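Local coordinates for protein SidF, inhibitor of growth family, member 3 (Legionella pneumophila subsp. pneumophila, PDB 4FYE) that is a phosphoinositide phosphatase that probably removes the 3-phosphate from phosphatidylinositol 3,4,5-trisphosphate, at residues A[714-718]-A[733-739]. The protein carries 1 engineered substitution. Sequence-based numbering, arbitrary orientation.
Sequences VSGGK and FGKVANF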
ATOM      1  N   VAL A 714     -13.966   9.357   8.930  1.00 41.59           N
ATOM      2  CA  VAL A 714     -14.403   8.526  10.068  1.00 38.73           C
ATOM      3  C   VAL A 714     -13.432   7.327  10.237  1.00 41.17           C
ATOM      4  O   VAL A 714     -12.683   6.955   9.321  1.00 39.06           O
ATOM      5  CB  VAL A 714     -15.841   8.176   9.685  1.00 45.08           C
ATOM      6  CG1 VAL A 714     -16.079   6.747   9.196  1.00 43.83           C
ATOM      7  CG2 VAL A 714     -16.876   8.878  10.505  1.00 37.03           C
ATOM      8  N   SER A 715     -13.366   6.698  11.395  1.00 45.55           N
ATOM      9  CA  SER A 715     -12.435   5.543  11.462  1.00 39.99           C
ATOM     10  C   SER A 715     -12.944   4.316  10.691  1.00 39.78           C
ATOM     11  O   SER A 715     -14.086   4.271  10.172  1.00 39.34           O
ATOM     12  CB  SER A 715     -12.076   5.161  12.883  1.00 37.53           C
ATOM     13  OG  SER A 715     -11.499   6.259  13.577  1.00 41.72           O
ATOM     14  N   GLY A 716     -12.078   3.321  10.588  1.00 39.70           N
ATOM     15  CA  GLY A 716     -12.476   2.109   9.956  1.00 38.60           C
ATOM     16  C   GLY A 716     -11.270   1.264   9.572  1.00 52.61           C
ATOM     17  O   GLY A 716     -10.234   1.282  10.223  1.00 39.16           O
ATOM     18  N   GLY A 717     -11.411   0.759   8.348  1.00 56.69           N
ATOM     19  CA  GLY A 717     -11.107  -0.540   7.972  1.00 52.97           C
ATOM     20  C   GLY A 717     -12.417  -1.286   8.163  1.00 44.89           C
ATOM     21  O   GLY A 717     -12.866  -1.426   9.290  1.00 47.35           O
ATOM     22  N   LYS A 718     -12.970  -1.823   7.094  1.00 43.69           N
ATOM     23  CA  LYS A 718     -14.202  -2.610   7.138  1.00 49.12           C
ATOM     24  C   LYS A 718     -14.046  -4.065   6.691  1.00 51.64           C
ATOM     25  O   LYS A 718     -15.044  -4.696   6.366  1.00 62.53           O
ATOM     26  CB  LYS A 718     -15.211  -2.001   6.147  1.00 54.27           C
ATOM     27  CG  LYS A 718     -16.587  -1.897   6.723  1.00 61.89           C
ATOM     28  CD  LYS A 718     -17.629  -2.507   5.804  1.00 80.82           C
ATOM     29  CE  LYS A 718     -18.891  -2.890   6.581  1.00 80.93           C
ATOM     30  NZ  LYS A 718     -19.880  -3.615   5.725  1.00 80.95           N
ATOM     31  N   PHE A 733     -14.027  -1.618  14.412  1.00 32.85           N
ATOM     32  CA  PHE A 733     -13.789  -0.466  13.559  1.00 33.22           C
ATOM     33  C   PHE A 733     -14.563  -0.539  12.244  1.00 37.26           C
ATOM     34  O   PHE A 733     -14.881   0.518  11.683  1.00 38.54           O
ATOM     35  CB  PHE A 733     -12.280  -0.125  13.372  1.00 34.23           C
ATOM     36  CG  PHE A 733     -11.771   0.896  14.385  1.00 35.81           C
ATOM     37  CD1 PHE A 733     -12.401   2.118  14.520  1.00 35.49           C
ATOM     38  CD2 PHE A 733     -10.671   0.629  15.189  1.00 40.46           C
ATOM     39  CE1 PHE A 733     -11.956   3.077  15.430  1.00 43.88           C
ATOM     40  CE2 PHE A 733     -10.205   1.585  16.101  1.00 42.68           C
ATOM     41  CZ  PHE A 733     -10.856   2.812  16.228  1.00 40.65           C
ATOM     42  N   GLY A 734     -14.915  -1.754  11.777  1.00 32.43           N
ATOM     43  CA  GLY A 734     -15.742  -1.889  10.562  1.00 37.48           C
ATOM     44  C   GLY A 734     -17.110  -1.238  10.650  1.00 41.21           C
ATOM     45  O   GLY A 734     -17.562  -0.591   9.702  1.00 54.01           O
ATOM     46  N   LYS A 735     -17.749  -1.350  11.803  1.00 44.69           N
ATOM     47  CA  LYS A 735     -19.073  -0.751  12.055  1.00 48.32           C
ATOM     48  C   LYS A 735     -19.012   0.758  12.096  1.00 47.71           C
ATOM     49  O   LYS A 735     -19.943   1.407  11.709  1.00 58.22           O
ATOM     50  CB  LYS A 735     -19.672  -1.233  13.400  1.00 55.52           C
ATOM     51  CG  LYS A 735     -19.603  -2.712  13.691  1.00 56.17           C
ATOM     52  CD  LYS A 735     -20.519  -3.505  12.767  1.00 68.52           C
ATOM     53  CE  LYS A 735     -20.056  -4.974  12.719  1.00 76.46           C
ATOM     54  NZ  LYS A 735     -20.633  -5.725  11.552  1.00 74.39           N
ATOM     55  N   VAL A 736     -17.918   1.328  12.558  1.00 45.56           N
ATOM     56  CA  VAL A 736     -17.794   2.750  12.451  1.00 44.41           C
ATOM     57  C   VAL A 736     -17.592   3.137  10.989  1.00 42.62           C
ATOM     58  O   VAL A 736     -18.166   4.131  10.515  1.00 42.51           O
ATOM     59  CB  VAL A 736     -16.592   3.225  13.262  1.00 45.30           C
ATOM     60  CG1 VAL A 736     -16.325   4.673  12.936  1.00 48.81           C
ATOM     61  CG2 VAL A 736     -16.925   3.123  14.723  1.00 45.59           C
ATOM     62  N   ALA A 737     -16.750   2.387  10.285  1.00 35.38           N
ATOM     63  CA  ALA A 737     -16.556   2.626   8.838  1.00 42.94           C
ATOM     64  C   ALA A 737     -17.883   2.780   8.106  1.00 44.01           C
ATOM     65  O   ALA A 737     -18.000   3.648   7.240  1.00 50.97           O
ATOM     66  CB  ALA A 737     -15.737   1.524   8.155  1.00 39.33           C
ATOM     67  N   ASN A 738     -18.882   1.973   8.438  1.00 43.94           N
ATOM     68  CA  ASN A 738     -20.221   2.231   7.851  1.00 48.62           C
ATOM     69  C   ASN A 738     -20.628   3.674   7.776  1.00 50.66           C
ATOM     70  O   ASN A 738     -21.224   4.052   6.799  1.00 57.07           O
ATOM     71  CB  ASN A 738     -21.271   1.392   8.539  1.00 47.93           C
ATOM     72  CG  ASN A 738     -21.074  -0.084   8.229  1.00 56.83           C
ATOM     73  OD1 ASN A 738     -20.556  -0.420   7.145  1.00 63.29           O
ATOM     74  ND2 ASN A 738     -21.429  -0.966   9.164  1.00 54.95           N
ATOM     75  N   PHE A 739     -20.319   4.474   8.784  1.00 51.75           N
ATOM     76  CA  PHE A 739     -20.743   5.864   8.793  1.00 52.48           C
ATOM     77  C   PHE A 739     -20.481   6.548   7.461  1.00 56.26           C
ATOM     78  O   PHE A 739     -21.277   7.354   7.007  1.00 66.86           O
ATOM     79  CB  PHE A 739     -20.050   6.638   9.909  1.00 52.08           C
ATOM     80  CG  PHE A 739     -20.587   6.348  11.274  1.00 52.06           C
ATOM     81  CD1 PHE A 739     -21.569   5.403  11.459  1.00 50.77           C
ATOM     82  CD2 PHE A 739     -20.100   7.019  12.373  1.00 51.82           C
ATOM     83  CE1 PHE A 739     -22.058   5.131  12.716  1.00 55.94           C
ATOM     84  CE2 PHE A 739     -20.585   6.755  13.633  1.00 52.12           C
ATOM     85  CZ  PHE A 739     -21.567   5.809  13.804  1.00 52.33           C
TER
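Gly716 lies against Ala737 with their CA atoms 4.3 Å apart, and Lys718 CA comes within 3.8 Å of Gly734 CA, so the irregular segment 714-718 runs along the helical segment 733-739. The tight part is mostly backbone against backbone. Gly716 CA approaches Phe733 O at 3.4 Å in a nearly straight CA-H...O contact (161° at the hydrogen), beside the bond that this carbonyl receives from Ala737 N within the helix. Two more bent CA-H...O contacts join Ala737 CA to Ser715 O and Gly734 CA to Gly717 O. The Ala737 methyl, 3.8 Å from Gly716 CA, sits where a side chain on Gly716 would clash; the backbone angles there also favour glycine. On one flank the Phe733 ring meets Ser715 CB obliquely through CE1, at 3.3 Å, while Ser715 OG, beside its backbone N (chi1 -57°), hydrogen-bonds Glu74, Arg38 and Thr709. Val714 CG2 packs 3.9 Å from Phe739 CB, beside the ring edge.

The Lys718 end, like Asn738, is partly exposed: CG passes Gly734 O at 3.4 Å and CE lies 3.0 Å from Asn738 OD1, itself weakly hydrogen-bonded to Lys741 NZ. This is structural packing, folding the loop after helix 701-712 onto helix 733-741. Helix 701-712 packs on Phe733 and Ala737, helix 71-92 adjoins Val714, Phe733, Val736 and Phe739, and helix 136-163 covers Phe739 through Val148 and Leu152.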